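Local coordinates for protein extracellular ligand-binding receptor (Sphaerobacter thermophilus, PDB 4ZPJ) that probably serves as the substrate-binding protein of an ABC transporter, a member of the leucine-binding protein family, and also binds zinc ions, at residues 62-67 with 100-105. Sequence-based numbering, arbitrary orientation.
Sequences TLSGPQ and DSAGQP
Thr62 and Ala102 bring the two backbones to 4.9 Å, CA to CA, where the loops leaving the neighbouring parallel strands 55-61 and 92-100 run past each other, the second folding at once into a type I' turn from Ser101 to Gln104. Asp100 carries most of the contact. Its chi1 of 178° turns the carboxylate away from the residue's own amide nitrogen, so that it meets the 62-67 loop and each oxygen has a task. Asp100 OD1 accepts from Leu63 N at 3.0 Å, nearly straight at 169°, and from Ala102 N at 2.6 Å; the two donors come in on opposite faces of the carboxylate, and the second bond closes an Asx turn. Asp100 OD2 takes the hydroxyl of Ser64 on its syn lone pair, OG to OD2 2.7 Å. Three bonds thus fix the group's rotation, and an alanine here would probably leave Leu63 N, Ala102 N and Ser64 OG without their shared acceptor and remove the main polar tie between the loops. Thr62 CG2 packs against the Gly103 backbone, 3.7 Å from its CA, and a side chain on Gly103 would be crowded by that methyl; Thr62 OG1 receives a weak bond from Gly103 N, bent to 121°. Ser101 OG lies 3.1 Å from Thr62 OG1 and is hydrogen-bonded to Glu132 OE2 of helix 130-142. Both loops lead into helices, 68-84 and 105-117, with Gln104 as N-cap of the latter: these are adjacent beta-to-alpha connections at the C-terminal edge of the parallel strands, as in the Rossmann-like alpha/beta lobes of periplasmic binding proteins.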
loop_
_atom_site.group_PDB
_atom_site.type_symbol
_atom_site.label_atom_id
_atom_site.label_comp_id
_atom_site.label_asym_id
_atom_site.label_seq_id
_atom_site.Cartn_x
_atom_site.Cartn_y
_atom_site.Cartn_z
ATOM N N THR A 62 -7.071 8.765 -8.528
ATOM C CA THR A 62 -8.428 8.336 -8.820
ATOM C C THR A 62 -9.263 8.800 -7.686
ATOM O O THR A 62 -9.114 8.281 -6.562
ATOM C CB THR A 62 -8.582 6.813 -8.962
ATOM O OG1 THR A 62 -7.926 6.398 -10.142
ATOM C CG2 THR A 62 -10.024 6.439 -9.071
ATOM N N LEU A 63 -10.129 9.796 -7.955
ATOM C CA LEU A 63 -10.841 10.443 -6.877
ATOM C C LEU A 63 -12.355 10.383 -6.976
ATOM O O LEU A 63 -13.018 10.928 -6.106
ATOM C CB LEU A 63 -10.421 11.903 -6.752
ATOM C CG LEU A 63 -8.952 12.181 -6.374
ATOM C CD1 LEU A 63 -8.622 13.650 -6.695
ATOM C CD2 LEU A 63 -8.747 11.849 -4.918
ATOM N N SER A 64 -12.871 9.755 -8.029
ATOM C CA SER A 64 -14.281 9.409 -8.194
ATOM C C SER A 64 -14.384 7.980 -8.757
ATOM O O SER A 64 -13.385 7.355 -9.037
ATOM C CB SER A 64 -14.947 10.372 -9.173
ATOM O OG SER A 64 -14.224 10.384 -10.388
ATOM N N GLY A 65 -15.604 7.476 -8.953
ATOM C CA GLY A 65 -15.831 6.037 -9.193
ATOM C C GLY A 65 -15.544 5.216 -7.919
ATOM O O GLY A 65 -15.122 5.742 -6.889
ATOM N N PRO A 66 -15.768 3.899 -7.980
ATOM C CA PRO A 66 -15.565 3.061 -6.794
ATOM C C PRO A 66 -14.106 3.056 -6.246
ATOM O O PRO A 66 -13.874 2.810 -5.054
ATOM C CB PRO A 66 -16.016 1.671 -7.268
ATOM C CG PRO A 66 -15.891 1.692 -8.756
ATOM C CD PRO A 66 -16.069 3.115 -9.193
ATOM N N GLN A 67 -13.114 3.398 -7.049
ATOM C CA GLN A 67 -11.772 3.469 -6.458
ATOM C C GLN A 67 -11.434 4.803 -5.791
ATOM O O GLN A 67 -10.391 4.920 -5.186
ATOM C CB GLN A 67 -10.741 3.100 -7.476
ATOM C CG GLN A 67 -10.929 1.686 -7.971
ATOM C CD GLN A 67 -10.519 0.679 -6.932
ATOM O OE1 GLN A 67 -9.989 1.020 -5.873
ATOM N NE2 GLN A 67 -10.757 -0.569 -7.230
ATOM N N ASP A 100 -8.124 14.445 -11.266
ATOM C CA ASP A 100 -8.827 13.152 -11.108
ATOM C C ASP A 100 -8.721 12.328 -12.406
ATOM O O ASP A 100 -9.125 12.806 -13.502
ATOM C CB ASP A 100 -10.312 13.429 -10.819
ATOM C CG ASP A 100 -11.158 12.163 -10.674
ATOM O OD1 ASP A 100 -10.615 11.021 -10.618
ATOM O OD2 ASP A 100 -12.414 12.352 -10.601
ATOM N N SER A 101 -8.190 11.113 -12.288
ATOM C CA SER A 101 -8.069 10.182 -13.423
ATOM C C SER A 101 -9.324 9.325 -13.595
ATOM O O SER A 101 -9.455 8.634 -14.598
ATOM C CB SER A 101 -6.855 9.273 -13.265
ATOM O OG SER A 101 -6.808 8.648 -11.976
ATOM N N ALA A 102 -10.210 9.366 -12.589
ATOM C CA ALA A 102 -11.478 8.629 -12.581
ATOM C C ALA A 102 -11.254 7.140 -12.770
ATOM O O ALA A 102 -12.110 6.453 -13.346
ATOM C CB ALA A 102 -12.434 9.167 -13.670
ATOM N N GLY A 103 -10.095 6.649 -12.333
ATOM C CA GLY A 103 -9.760 5.250 -12.521
ATOM C C GLY A 103 -9.671 4.766 -13.951
ATOM O O GLY A 103 -9.815 3.585 -14.177
ATOM N N GLN A 104 -9.395 5.652 -14.912
ATOM C CA GLN A 104 -9.403 5.259 -16.340
ATOM C C GLN A 104 -8.092 5.573 -17.045
ATOM O O GLN A 104 -7.721 6.743 -17.159
ATOM C CB GLN A 104 -10.511 6.005 -17.112
ATOM C CG GLN A 104 -11.921 5.786 -16.592
ATOM C CD GLN A 104 -12.453 4.394 -16.886
ATOM O OE1 GLN A 104 -11.997 3.717 -17.820
ATOM N NE2 GLN A 104 -13.429 3.957 -16.090
ATOM N N PRO A 105 -7.418 4.545 -17.586
ATOM C CA PRO A 105 -6.156 4.749 -18.313
ATOM C C PRO A 105 -6.134 5.912 -19.306
ATOM O O PRO A 105 -5.212 6.722 -19.254
ATOM C CB PRO A 105 -5.973 3.415 -19.030
ATOM C CG PRO A 105 -6.502 2.428 -18.024
ATOM C CD PRO A 105 -7.729 3.104 -17.440
#